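Long-range contacts in MobB protein homolog (Geobacillus stearothermophilus, PDB 1XJC), which is of unknown function but, as a MobB homolog with a P-loop NTPase fold, probably binds a nucleotide and assists molybdopterin guanine dinucleotide synthesis: residues V6-G11 / H110-L115; I135-L140 / F149-D154; G32-T37 / R96-L101. One frame throughout, in Å; residues are numbered along the deposited sequence.

Contact 1 of 3, residues V6-G11 / H110-L115; sequences VWQVVG and HPKVVL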
ATOM      1  N   VAL A   6      -0.674   0.143   9.327  1.00 28.95           N
ATOM      2  CA  VAL A   6      -0.532  -0.529   8.033  1.00 25.74           C
ATOM      3  C   VAL A   6      -1.648  -0.174   7.063  1.00 24.70           C
ATOM      4  O   VAL A   6      -2.812  -0.257   7.418  1.00 24.88           O
ATOM      5  CB  VAL A   6      -0.567  -2.066   8.208  1.00 25.04           C
ATOM      6  CG1 VAL A   6      -0.361  -2.762   6.848  1.00 23.71           C
ATOM      7  CG2 VAL A   6       0.497  -2.498   9.231  1.00 23.09           C
ATOM      8  N   TRP A   7      -1.289   0.215   5.840  1.00 22.99           N
ATOM      9  CA  TRP A   7      -2.279   0.540   4.818  1.00 21.37           C
ATOM     10  C   TRP A   7      -1.966  -0.228   3.542  1.00 20.70           C
ATOM     11  O   TRP A   7      -0.807  -0.406   3.192  1.00 20.77           O
ATOM     12  CB  TRP A   7      -2.287   2.040   4.498  1.00 20.95           C
ATOM     13  CG  TRP A   7      -3.017   2.867   5.516  1.00 21.89           C
ATOM     14  CD1 TRP A   7      -2.614   3.148   6.787  1.00 21.30           C
ATOM     15  CD2 TRP A   7      -4.291   3.505   5.342  1.00 21.23           C
ATOM     16  NE1 TRP A   7      -3.562   3.922   7.422  1.00 22.94           N
ATOM     17  CE2 TRP A   7      -4.601   4.155   6.557  1.00 22.19           C
ATOM     18  CE3 TRP A   7      -5.197   3.586   4.277  1.00 20.92           C
ATOM     19  CZ2 TRP A   7      -5.788   4.885   6.740  1.00 22.42           C
ATOM     20  CZ3 TRP A   7      -6.380   4.309   4.454  1.00 21.92           C
ATOM     21  CH2 TRP A   7      -6.663   4.948   5.680  1.00 22.75           C
ATOM     22  N   GLN A   8      -3.004  -0.661   2.835  1.00 18.98           N
ATOM     23  CA  GLN A   8      -2.797  -1.400   1.610  1.00 19.00           C
ATOM     24  C   GLN A   8      -3.178  -0.625   0.360  1.00 19.27           C
ATOM     25  O   GLN A   8      -4.083   0.220   0.363  1.00 19.47           O
ATOM     26  CB  GLN A   8      -3.599  -2.691   1.637  1.00 19.89           C
ATOM     27  CG  GLN A   8      -3.084  -3.736   2.592  1.00 22.00           C
ATOM     28  CD  GLN A   8      -3.986  -4.941   2.640  1.00 21.38           C
ATOM     29  OE1 GLN A   8      -4.028  -5.743   1.692  1.00 24.91           O
ATOM     30  NE2 GLN A   8      -4.732  -5.079   3.733  1.00 20.59           N
ATOM     31  N   VAL A   9      -2.476  -0.934  -0.718  1.00 19.22           N
ATOM     32  CA  VAL A   9      -2.729  -0.330  -2.013  1.00 18.67           C
ATOM     33  C   VAL A   9      -3.007  -1.532  -2.904  1.00 19.85           C
ATOM     34  O   VAL A   9      -2.131  -2.380  -3.108  1.00 20.07           O
ATOM     35  CB  VAL A   9      -1.500   0.455  -2.517  1.00 18.21           C
ATOM     36  CG1 VAL A   9      -1.709   0.866  -3.991  1.00 16.79           C
ATOM     37  CG2 VAL A   9      -1.282   1.701  -1.636  1.00 16.39           C
ATOM     38  N   VAL A  10      -4.238  -1.639  -3.397  1.00 20.99           N
ATOM     39  CA  VAL A  10      -4.611  -2.769  -4.246  1.00 21.87           C
ATOM     40  C   VAL A  10      -5.119  -2.336  -5.620  1.00 22.42           C
ATOM     41  O   VAL A  10      -5.746  -1.275  -5.765  1.00 22.98           O
ATOM     42  CB  VAL A  10      -5.702  -3.645  -3.566  1.00 22.33           C
ATOM     43  CG1 VAL A  10      -5.168  -4.197  -2.249  1.00 22.47           C
ATOM     44  CG2 VAL A  10      -6.970  -2.814  -3.310  1.00 24.00           C
ATOM     45  N   GLY A  11      -4.848  -3.167  -6.624  1.00 22.17           N
ATOM     46  CA  GLY A  11      -5.278  -2.874  -7.976  1.00 21.90           C
ATOM     47  C   GLY A  11      -4.567  -3.764  -8.982  1.00 22.90           C
ATOM     48  O   GLY A  11      -3.529  -4.376  -8.676  1.00 22.54           O
ATOM     49  N   HIS A 110      -6.387  -4.791   6.288  1.00 24.85           N
ATOM     50  CA  HIS A 110      -5.894  -3.472   6.695  1.00 23.28           C
ATOM     51  C   HIS A 110      -6.639  -2.405   5.877  1.00 22.15           C
ATOM     52  O   HIS A 110      -7.148  -2.698   4.801  1.00 22.55           O
ATOM     53  CB  HIS A 110      -4.381  -3.393   6.426  1.00 23.67           C
ATOM     54  CG  HIS A 110      -3.596  -4.483   7.100  1.00 25.89           C
ATOM     55  ND1 HIS A 110      -3.402  -4.527   8.470  1.00 25.45           N
ATOM     56  CD2 HIS A 110      -3.013  -5.602   6.601  1.00 24.54           C
ATOM     57  CE1 HIS A 110      -2.735  -5.625   8.781  1.00 25.49           C
ATOM     58  NE2 HIS A 110      -2.486  -6.294   7.667  1.00 24.68           N
ATOM     59  N   PRO A 111      -6.732  -1.165   6.379  1.00 20.82           N
ATOM     60  CA  PRO A 111      -7.447  -0.170   5.565  1.00 19.96           C
ATOM     61  C   PRO A 111      -6.755  -0.077   4.210  1.00 18.83           C
ATOM     62  O   PRO A 111      -5.527  -0.074   4.135  1.00 18.28           O
ATOM     63  CB  PRO A 111      -7.329   1.114   6.391  1.00 19.09           C
ATOM     64  CG  PRO A 111      -6.084   0.890   7.211  1.00 19.40           C
ATOM     65  CD  PRO A 111      -6.239  -0.563   7.626  1.00 19.82           C
ATOM     66  N   LYS A 112      -7.537  -0.013   3.143  1.00 18.67           N
ATOM     67  CA  LYS A 112      -6.942   0.019   1.817  1.00 19.43           C
ATOM     68  C   LYS A 112      -7.479   1.028   0.825  1.00 19.61           C
ATOM     69  O   LYS A 112      -8.636   1.495   0.907  1.00 19.11           O
ATOM     70  CB  LYS A 112      -7.030  -1.375   1.186  1.00 19.64           C
ATOM     71  CG  LYS A 112      -8.415  -2.020   1.240  1.00 19.32           C
ATOM     72  CD  LYS A 112      -8.416  -3.428   0.607  1.00 17.39           C
ATOM     73  CE  LYS A 112      -7.468  -4.406   1.332  1.00 17.43           C
ATOM     74  NZ  LYS A 112      -7.917  -4.862   2.700  1.00 16.52           N
ATOM     75  N   VAL A 113      -6.609   1.381  -0.110  1.00 19.04           N
ATOM     76  CA  VAL A 113      -6.981   2.283  -1.178  1.00 18.65           C
ATOM     77  C   VAL A 113      -7.059   1.375  -2.405  1.00 19.35           C
ATOM     78  O   VAL A 113      -6.141   0.602  -2.675  1.00 17.68           O
ATOM     79  CB  VAL A 113      -5.918   3.367  -1.409  1.00 18.18           C
ATOM     80  CG1 VAL A 113      -6.320   4.223  -2.637  1.00 15.68           C
ATOM     81  CG2 VAL A 113      -5.772   4.233  -0.141  1.00 16.36           C
ATOM     82  N   VAL A 114      -8.161   1.449  -3.137  1.00 19.96           N
ATOM     83  CA  VAL A 114      -8.328   0.609  -4.306  1.00 19.56           C
ATOM     84  C   VAL A 114      -8.137   1.449  -5.575  1.00 20.65           C
ATOM     85  O   VAL A 114      -8.760   2.515  -5.726  1.00 21.45           O
ATOM     86  CB  VAL A 114      -9.747  -0.031  -4.318  1.00 20.29           C
ATOM     87  CG1 VAL A 114      -9.915  -0.908  -5.567  1.00 19.68           C
ATOM     88  CG2 VAL A 114      -9.977  -0.859  -3.033  1.00 18.75           C
ATOM     89  N   LEU A 115      -7.258   0.986  -6.461  1.00 19.89           N
ATOM     90  CA  LEU A 115      -7.001   1.666  -7.723  1.00 20.97           C
ATOM     91  C   LEU A 115      -7.705   0.880  -8.826  1.00 21.82           C
ATOM     92  O   LEU A 115      -7.576  -0.356  -8.918  1.00 21.50           O
ATOM     93  CB  LEU A 115      -5.497   1.759  -7.996  1.00 21.28           C
ATOM     94  CG  LEU A 115      -4.855   2.871  -7.155  1.00 20.59           C
ATOM     95  CD1 LEU A 115      -3.899   2.269  -6.175  1.00 21.77           C
ATOM     96  CD2 LEU A 115      -4.151   3.884  -8.060  1.00 20.46           C
TER
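Pro111 CG stands over one face of the Trp7 indole, 3.7 Å from the centroid of the five-membered ring, with Pro111 CB over the six-membered ring. The two side chains cross at about a right angle in a CH-pi contact; the Trp7 torsion (chi1 -79°) sets CG anti to the carbonyl carbon and swings the indole beside Pro111. The second flat group is the imidazole of His110. Val6 CG1 sits over one of its faces, offset toward the rim and 3.8 Å from the ring centroid, and the amide end of Gln8 comes to its edge. Gln8 and Lys112 run side by side, pointing the same way, their CB atoms 3.7 Å apart. The lysine chain then bends at chi3 and chi4, which brings NZ to backbone carbonyls: Glu108 O foremost, then His110 O at 3.1 Å and Ala129 O. Farther along, Val10 CG2 meets Val114 CG2, and on the other face of the sheet Val9 CG1 is pressed tightly against Leu115 CD1, 3.4 Å away. Between these layers the strands pair in parallel: Gln8 N donates to Pro111 O, Val113 N to Gln8 O (2.8 Å), Val10 N to Val113 O and Leu115 N to Val10 O, the last two nearly straight at 174°. Strand 6-10 leads into a sequence that fits a Walker A P-loop, where Gly11 O accepts from Lys17 NZ, and helix 17-30 packs on Val9 and Val113. The polar backbone is thus paired within the sheet. Trp7, Val9 and Val113 pack one face, while Val10 and Val114 share the other with the polar chains of Gln8 and Lys112, whose ammonium, gripped by several carbonyls, probably keeps its charge despite its burial.

Contact 2 of 3, residues I135-L140 / F149-D154; sequences IAWEPL and FSLADD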
ATOM      1  N   ILE A 135      -9.127   5.344  -6.213  1.00 19.11           N
ATOM      2  CA  ILE A 135      -8.464   6.289  -7.097  1.00 19.32           C
ATOM      3  C   ILE A 135      -8.647   5.624  -8.459  1.00 20.88           C
ATOM      4  O   ILE A 135      -8.248   4.475  -8.656  1.00 21.03           O
ATOM      5  CB  ILE A 135      -6.977   6.472  -6.721  1.00 18.89           C
ATOM      6  CG1 ILE A 135      -6.882   7.094  -5.315  1.00 16.88           C
ATOM      7  CG2 ILE A 135      -6.274   7.340  -7.771  1.00 17.70           C
ATOM      8  CD1 ILE A 135      -5.443   7.264  -4.761  1.00 16.24           C
ATOM      9  N   ALA A 136      -9.262   6.340  -9.400  1.00 21.62           N
ATOM     10  CA  ALA A 136      -9.587   5.739 -10.688  1.00 21.67           C
ATOM     11  C   ALA A 136      -9.207   6.505 -11.935  1.00 22.55           C
ATOM     12  O   ALA A 136      -8.928   7.703 -11.881  1.00 23.07           O
ATOM     13  CB  ALA A 136     -11.085   5.459 -10.725  1.00 21.76           C
ATOM     14  N   TRP A 137      -9.239   5.796 -13.063  1.00 23.39           N
ATOM     15  CA  TRP A 137      -8.928   6.377 -14.374  1.00 25.13           C
ATOM     16  C   TRP A 137     -10.153   7.131 -14.893  1.00 26.73           C
ATOM     17  O   TRP A 137     -10.027   8.061 -15.677  1.00 28.52           O
ATOM     18  CB  TRP A 137      -8.634   5.288 -15.403  1.00 23.73           C
ATOM     19  CG  TRP A 137      -7.321   4.595 -15.366  1.00 23.55           C
ATOM     20  CD1 TRP A 137      -6.523   4.364 -14.283  1.00 23.19           C
ATOM     21  CD2 TRP A 137      -6.726   3.894 -16.460  1.00 23.91           C
ATOM     22  NE1 TRP A 137      -5.465   3.543 -14.635  1.00 23.52           N
ATOM     23  CE2 TRP A 137      -5.571   3.241 -15.968  1.00 23.90           C
ATOM     24  CE3 TRP A 137      -7.062   3.747 -17.814  1.00 23.74           C
ATOM     25  CZ2 TRP A 137      -4.752   2.454 -16.783  1.00 25.06           C
ATOM     26  CZ3 TRP A 137      -6.244   2.963 -18.623  1.00 25.06           C
ATOM     27  CH2 TRP A 137      -5.101   2.327 -18.101  1.00 26.09           C
ATOM     28  N   GLU A 138     -11.334   6.677 -14.483  1.00 28.35           N
ATOM     29  CA  GLU A 138     -12.602   7.268 -14.921  1.00 30.47           C
ATOM     30  C   GLU A 138     -13.629   7.182 -13.802  1.00 30.64           C
ATOM     31  O   GLU A 138     -13.410   6.481 -12.820  1.00 29.55           O
ATOM     32  CB  GLU A 138     -13.141   6.520 -16.144  1.00 31.78           C
ATOM     33  CG  GLU A 138     -13.168   5.000 -15.982  1.00 34.95           C
ATOM     34  CD  GLU A 138     -14.128   4.321 -16.949  1.00 37.17           C
ATOM     35  OE1 GLU A 138     -14.387   4.897 -18.032  1.00 38.03           O
ATOM     36  OE2 GLU A 138     -14.620   3.205 -16.630  1.00 39.15           O
ATOM     37  N   PRO A 139     -14.763   7.900 -13.933  1.00 30.58           N
ATOM     38  CA  PRO A 139     -15.817   7.884 -12.910  1.00 30.69           C
ATOM     39  C   PRO A 139     -16.480   6.504 -12.859  1.00 32.20           C
ATOM     40  O   PRO A 139     -16.481   5.787 -13.858  1.00 31.66           O
ATOM     41  CB  PRO A 139     -16.768   8.977 -13.379  1.00 29.91           C
ATOM     42  CG  PRO A 139     -16.632   8.910 -14.882  1.00 29.85           C
ATOM     43  CD  PRO A 139     -15.139   8.769 -15.066  1.00 29.73           C
ATOM     44  N   LEU A 140     -17.041   6.139 -11.709  1.00 34.09           N
ATOM     45  CA  LEU A 140     -17.668   4.829 -11.554  1.00 38.71           C
ATOM     46  C   LEU A 140     -19.192   4.894 -11.477  1.00 42.99           C
ATOM     47  O   LEU A 140     -19.757   5.888 -11.036  1.00 44.37           O
ATOM     48  CB  LEU A 140     -17.119   4.141 -10.301  1.00 36.36           C
ATOM     49  CG  LEU A 140     -15.602   3.968 -10.286  1.00 34.71           C
ATOM     50  CD1 LEU A 140     -15.125   3.539  -8.901  1.00 33.89           C
ATOM     51  CD2 LEU A 140     -15.216   2.953 -11.353  1.00 34.33           C
ATOM     52  N   PHE A 149     -11.270   9.516  -6.193  1.00 20.58           N
ATOM     53  CA  PHE A 149     -10.411  10.583  -6.709  1.00 19.64           C
ATOM     54  C   PHE A 149      -9.873  10.149  -8.079  1.00 20.07           C
ATOM     55  O   PHE A 149      -9.822   8.958  -8.418  1.00 20.62           O
ATOM     56  CB  PHE A 149      -9.175  10.820  -5.812  1.00 19.19           C
ATOM     57  CG  PHE A 149      -9.475  11.157  -4.365  1.00 19.66           C
ATOM     58  CD1 PHE A 149      -9.570  12.486  -3.942  1.00 18.32           C
ATOM     59  CD2 PHE A 149      -9.596  10.137  -3.409  1.00 19.44           C
ATOM     60  CE1 PHE A 149      -9.772  12.797  -2.595  1.00 20.39           C
ATOM     61  CE2 PHE A 149      -9.800  10.432  -2.058  1.00 19.19           C
ATOM     62  CZ  PHE A 149      -9.888  11.761  -1.644  1.00 20.47           C
ATOM     63  N   SER A 150      -9.453  11.125  -8.860  1.00 19.58           N
ATOM     64  CA  SER A 150      -8.839  10.841 -10.139  1.00 18.20           C
ATOM     65  C   SER A 150      -7.373  10.556  -9.809  1.00 18.59           C
ATOM     66  O   SER A 150      -6.790  11.181  -8.910  1.00 18.20           O
ATOM     67  CB  SER A 150      -8.907  12.070 -11.055  1.00 17.04           C
ATOM     68  OG  SER A 150      -7.891  12.002 -12.047  1.00 16.47           O
ATOM     69  N   LEU A 151      -6.780   9.614 -10.534  1.00 19.17           N
ATOM     70  CA  LEU A 151      -5.368   9.274 -10.350  1.00 18.95           C
ATOM     71  C   LEU A 151      -4.481  10.515 -10.577  1.00 19.98           C
ATOM     72  O   LEU A 151      -3.378  10.643 -10.013  1.00 19.52           O
ATOM     73  CB  LEU A 151      -4.982   8.165 -11.341  1.00 18.14           C
ATOM     74  CG  LEU A 151      -3.526   7.707 -11.276  1.00 18.88           C
ATOM     75  CD1 LEU A 151      -3.275   7.091  -9.878  1.00 15.78           C
ATOM     76  CD2 LEU A 151      -3.239   6.699 -12.417  1.00 16.09           C
ATOM     77  N   ALA A 152      -4.966  11.453 -11.385  1.00 19.73           N
ATOM     78  CA  ALA A 152      -4.202  12.673 -11.659  1.00 20.07           C
ATOM     79  C   ALA A 152      -4.284  13.685 -10.513  1.00 20.87           C
ATOM     80  O   ALA A 152      -3.476  14.610 -10.424  1.00 22.23           O
ATOM     81  CB  ALA A 152      -4.719  13.336 -12.952  1.00 18.68           C
ATOM     82  N   ASP A 153      -5.239  13.494  -9.613  1.00 20.72           N
ATOM     83  CA  ASP A 153      -5.453  14.470  -8.538  1.00 20.90           C
ATOM     84  C   ASP A 153      -4.721  14.199  -7.226  1.00 21.34           C
ATOM     85  O   ASP A 153      -5.332  14.246  -6.153  1.00 21.56           O
ATOM     86  CB  ASP A 153      -6.966  14.556  -8.328  1.00 22.76           C
ATOM     87  CG  ASP A 153      -7.395  15.726  -7.457  1.00 25.70           C
ATOM     88  OD1 ASP A 153      -6.715  16.773  -7.450  1.00 23.57           O
ATOM     89  OD2 ASP A 153      -8.448  15.578  -6.799  1.00 26.47           O
ATOM     90  N   ASP A 154      -3.421  13.914  -7.301  1.00 21.74           N
ATOM     91  CA  ASP A 154      -2.651  13.628  -6.088  1.00 22.13           C
ATOM     92  C   ASP A 154      -2.547  14.839  -5.159  1.00 21.30           C
ATOM     93  O   ASP A 154      -2.359  14.674  -3.957  1.00 19.32           O
ATOM     94  CB  ASP A 154      -1.234  13.110  -6.417  1.00 24.27           C
ATOM     95  CG  ASP A 154      -0.440  14.067  -7.307  1.00 26.63           C
ATOM     96  OD1 ASP A 154      -0.831  14.281  -8.477  1.00 28.19           O
ATOM     97  OD2 ASP A 154       0.582  14.602  -6.838  1.00 28.28           O
TER
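At the edge of the parallel sheet, strand 131-136 pairs with the short outermost strand 148-150, and the contact catches both strands as they end. Ile135 sits beside Phe149 and Ala136 beside Ser150. Ala136 N donates to Phe149 O at 2.9 Å, approaching nearly along the C=O direction. The next bond is looser: Leu151 N reaches Ala136 O at 3.2 Å from above the carbonyl plane, 35° out of it, where the backbone is already turning away. Ile135 carries most of the side-chain packing. Its CG2 branch, anti to the backbone N, points at the turn and presses on Leu151 CA at 3.3 Å, closer than usual for two carbons; the same methyl meets Leu151 CD1 at 3.7 Å. The CG1 branch runs past Phe149 CB at a looser 4.4 Å. Beyond the last bridge segment 149-154 enters a type I beta turn from Ser150 to Asp153, closed by Asp153 N donating to Ser150 O. Ser150 OG accepts from Ala152 N at 3.0 Å, an ST turn that ties the serine hydroxyl to the start of the bend, and helix 154-166 follows directly. This turn swings the backbone from the sheet edge into that helix, whose Tyr157 contacts both Ile135 and Phe149 and whose Trp160 ring meets the Phe149 ring. CG anti to the backbone N (chi1 180°) carries Leu151 CD1 to Ile135 CG2, and the leucine side chain also touches Leu115 and residues of the probable P-loop. Trp137, on the outgoing end of segment 135-140, approaches loosely: its CD1 lies 4.4 Å from Leu151 CD2, and its NE1 makes a weak hydrogen bond to Ser15 O.

Contact 3 of 3, residues G32-T37 / R96-L101; sequences GWRVGT and RLDLVL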
ATOM      1  N   GLY A  32       9.104  13.296   7.642  1.00 25.66           N
ATOM      2  CA  GLY A  32      10.037  12.704   8.583  1.00 24.37           C
ATOM      3  C   GLY A  32       9.580  11.388   9.206  1.00 24.70           C
ATOM      4  O   GLY A  32      10.165  10.936  10.190  1.00 25.16           O
ATOM      5  N   TRP A  33       8.550  10.759   8.646  1.00 24.26           N
ATOM      6  CA  TRP A  33       8.069   9.491   9.193  1.00 24.33           C
ATOM      7  C   TRP A  33       9.017   8.321   8.879  1.00 24.38           C
ATOM      8  O   TRP A  33       9.789   8.367   7.910  1.00 23.41           O
ATOM      9  CB  TRP A  33       6.680   9.162   8.637  1.00 25.10           C
ATOM     10  CG  TRP A  33       5.580  10.101   9.083  1.00 27.50           C
ATOM     11  CD1 TRP A  33       5.697  11.169   9.936  1.00 27.66           C
ATOM     12  CD2 TRP A  33       4.202  10.042   8.700  1.00 28.77           C
ATOM     13  NE1 TRP A  33       4.471  11.777  10.105  1.00 28.68           N
ATOM     14  CE2 TRP A  33       3.537  11.107   9.356  1.00 29.70           C
ATOM     15  CE3 TRP A  33       3.459   9.192   7.864  1.00 30.75           C
ATOM     16  CZ2 TRP A  33       2.162  11.346   9.201  1.00 30.11           C
ATOM     17  CZ3 TRP A  33       2.089   9.432   7.708  1.00 30.40           C
ATOM     18  CH2 TRP A  33       1.459  10.504   8.377  1.00 30.56           C
ATOM     19  N   ARG A  34       8.953   7.286   9.717  1.00 23.55           N
ATOM     20  CA  ARG A  34       9.740   6.067   9.537  1.00 23.11           C
ATOM     21  C   ARG A  34       8.774   5.179   8.749  1.00 23.34           C
ATOM     22  O   ARG A  34       7.749   4.726   9.286  1.00 23.06           O
ATOM     23  CB  ARG A  34      10.098   5.457  10.902  1.00 22.78           C
ATOM     24  CG  ARG A  34      11.097   6.317  11.725  1.00 24.15           C
ATOM     25  CD  ARG A  34      11.397   5.682  13.101  1.00 24.92           C
ATOM     26  NE  ARG A  34      11.965   4.338  12.968  1.00 26.39           N
ATOM     27  CZ  ARG A  34      13.189   4.081  12.508  1.00 26.98           C
ATOM     28  NH1 ARG A  34      13.983   5.081  12.140  1.00 27.69           N
ATOM     29  NH2 ARG A  34      13.619   2.828  12.403  1.00 25.16           N
ATOM     30  N   VAL A  35       9.096   4.947   7.476  1.00 22.05           N
ATOM     31  CA  VAL A  35       8.219   4.183   6.585  1.00 20.27           C
ATOM     32  C   VAL A  35       8.750   2.828   6.147  1.00 20.78           C
ATOM     33  O   VAL A  35       9.963   2.651   5.972  1.00 20.16           O
ATOM     34  CB  VAL A  35       7.935   4.989   5.282  1.00 20.43           C
ATOM     35  CG1 VAL A  35       6.998   4.195   4.341  1.00 18.86           C
ATOM     36  CG2 VAL A  35       7.329   6.344   5.636  1.00 19.46           C
ATOM     37  N   GLY A  36       7.833   1.880   5.970  1.00 20.55           N
ATOM     38  CA  GLY A  36       8.202   0.564   5.481  1.00 20.80           C
ATOM     39  C   GLY A  36       7.281   0.249   4.313  1.00 21.82           C
ATOM     40  O   GLY A  36       6.151   0.730   4.297  1.00 22.31           O
ATOM     41  N   THR A  37       7.747  -0.495   3.310  1.00 22.18           N
ATOM     42  CA  THR A  37       6.863  -0.884   2.210  1.00 23.18           C
ATOM     43  C   THR A  37       7.000  -2.383   1.978  1.00 24.13           C
ATOM     44  O   THR A  37       8.048  -2.960   2.262  1.00 23.65           O
ATOM     45  CB  THR A  37       7.180  -0.151   0.871  1.00 22.77           C
ATOM     46  OG1 THR A  37       8.518  -0.450   0.453  1.00 23.04           O
ATOM     47  CG2 THR A  37       7.018   1.370   1.040  1.00 23.11           C
ATOM     48  N   ARG A  96      10.204   0.303  14.795  1.00 34.50           N
ATOM     49  CA  ARG A  96       9.475   1.528  15.174  1.00 34.91           C
ATOM     50  C   ARG A  96       8.955   2.330  13.983  1.00 33.47           C
ATOM     51  O   ARG A  96       9.163   3.539  13.918  1.00 31.74           O
ATOM     52  CB  ARG A  96      10.384   2.462  15.983  1.00 37.59           C
ATOM     53  CG  ARG A  96      10.923   1.890  17.286  1.00 41.42           C
ATOM     54  CD  ARG A  96      11.970   2.832  17.882  1.00 44.34           C
ATOM     55  NE  ARG A  96      13.107   3.022  16.978  1.00 46.50           N
ATOM     56  CZ  ARG A  96      13.522   4.205  16.530  1.00 47.35           C
ATOM     57  NH1 ARG A  96      12.897   5.321  16.899  1.00 47.38           N
ATOM     58  NH2 ARG A  96      14.563   4.275  15.709  1.00 47.38           N
ATOM     59  N   LEU A  97       8.282   1.668  13.048  1.00 32.02           N
ATOM     60  CA  LEU A  97       7.754   2.349  11.874  1.00 29.96           C
ATOM     61  C   LEU A  97       6.462   3.108  12.178  1.00 29.22           C
ATOM     62  O   LEU A  97       5.644   2.658  12.986  1.00 30.54           O
ATOM     63  CB  LEU A  97       7.523   1.334  10.750  1.00 27.67           C
ATOM     64  CG  LEU A  97       8.793   0.590  10.306  1.00 25.78           C
ATOM     65  CD1 LEU A  97       8.450  -0.428   9.221  1.00 24.45           C
ATOM     66  CD2 LEU A  97       9.829   1.590   9.803  1.00 23.96           C
ATOM     67  N   ASP A  98       6.299   4.265  11.543  1.00 27.82           N
ATOM     68  CA  ASP A  98       5.100   5.082  11.708  1.00 27.65           C
ATOM     69  C   ASP A  98       4.037   4.694  10.687  1.00 26.10           C
ATOM     70  O   ASP A  98       2.847   4.921  10.901  1.00 27.25           O
ATOM     71  CB  ASP A  98       5.420   6.571  11.509  1.00 28.43           C
ATOM     72  CG  ASP A  98       6.450   7.090  12.505  1.00 30.71           C
ATOM     73  OD1 ASP A  98       6.151   7.069  13.720  1.00 30.36           O
ATOM     74  OD2 ASP A  98       7.555   7.498  12.067  1.00 31.25           O
ATOM     75  N   LEU A  99       4.479   4.116   9.575  1.00 23.11           N
ATOM     76  CA  LEU A  99       3.582   3.759   8.486  1.00 20.43           C
ATOM     77  C   LEU A  99       4.177   2.645   7.642  1.00 19.28           C
ATOM     78  O   LEU A  99       5.365   2.670   7.316  1.00 18.40           O
ATOM     79  CB  LEU A  99       3.357   4.985   7.576  1.00 17.74           C
ATOM     80  CG  LEU A  99       2.587   4.759   6.261  1.00 17.54           C
ATOM     81  CD1 LEU A  99       1.117   4.444   6.593  1.00 15.73           C
ATOM     82  CD2 LEU A  99       2.680   5.991   5.337  1.00 15.02           C
ATOM     83  N   VAL A 100       3.339   1.681   7.291  1.00 19.79           N
ATOM     84  CA  VAL A 100       3.745   0.579   6.429  1.00 19.40           C
ATOM     85  C   VAL A 100       2.743   0.540   5.282  1.00 18.91           C
ATOM     86  O   VAL A 100       1.536   0.386   5.505  1.00 17.90           O
ATOM     87  CB  VAL A 100       3.715  -0.805   7.157  1.00 19.32           C
ATOM     88  CG1 VAL A 100       4.176  -1.908   6.187  1.00 16.95           C
ATOM     89  CG2 VAL A 100       4.638  -0.766   8.374  1.00 19.51           C
ATOM     90  N   LEU A 101       3.243   0.714   4.063  1.00 17.93           N
ATOM     91  CA  LEU A 101       2.387   0.673   2.895  1.00 18.28           C
ATOM     92  C   LEU A 101       2.590  -0.669   2.231  1.00 18.93           C
ATOM     93  O   LEU A 101       3.719  -1.035   1.853  1.00 19.14           O
ATOM     94  CB  LEU A 101       2.734   1.800   1.918  1.00 16.74           C
ATOM     95  CG  LEU A 101       2.449   3.174   2.528  1.00 16.59           C
ATOM     96  CD1 LEU A 101       2.986   4.260   1.598  1.00 14.91           C
ATOM     97  CD2 LEU A 101       0.923   3.350   2.738  1.00 15.45           C
TER
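From CB outward Arg34 follows Asp98 OD2, then Arg96 O, then the Arg96 guanidinium. Its CB is 3.5 Å from Asp98 OD2, and CG stays near both that oxygen and Arg96 O. CD comes to 3.2 Å from Arg96 O, where the chain bends at chi3 (59°), and NE gives the same carbonyl a weak, bent hydrogen bond of 3.1 Å. At the tip the guanidinium lies flat on that of Arg96, planes 17° apart and centres separated by 4.0 Å, with Arg96 NH2 over the centre of the Arg34 face; NH2 of Arg34 takes Leu95 O as its acceptor. Stacking puts two like charges close together, a cost probably eased by these carbonyls. An alanine in place of Arg34 is likely to leave the Arg96 guanidinium without its stacking partner and Leu95 O without this donor. The Arg34 backbone is held as well: its N donates to Asp98 OD2 at 2.7 Å, using the oxygen's anti lone pair, and its O accepts from Asp98 N in the carbonyl plane and weakly from Leu99 N. Here strand 35-39, the other edge of the parallel sheet, enters its pairing with strand 99-103, just after a Schellman motif at Gly32 ends helix 17-30. Val35, Gly36 and Thr37 match Leu99, Val100 and Leu101; Gly36 N donates to Leu99 O, and Leu101 N to Gly36 O. The missing side chain at Gly36 matters, since a CB there would collide with Leu97 CD1, which lies 3.9 Å from Gly36 CA. On the face carrying Val35 and Leu99, Leu99 CD2 meets the edge of the Trp33 indole, 4.2 Å from CE3, and helix 154-166 packs against both Trp33 and Leu99.

All three contacts pair parallel strands of one sheet. Contact 1 is central and buried, whereas contacts 2 and 3 hold the two outermost strands and are only partly buried, their centres about 25 Å apart on opposite sides of the chain's centre. Contact 1 touches both: Val114 O probably accepts from Ile135 N of contact 2, and Trp7 N probably donates to Val100 O of contact 3. Helix 154-166 packs against residues of both edge contacts. The chemistry follows the place in the fold, with valines, CH-pi contacts and one buried lysine held by carbonyls in the middle, arginines and an aspartate where contact 3 opens outward, and a turn with little side-chain packing at contact 2.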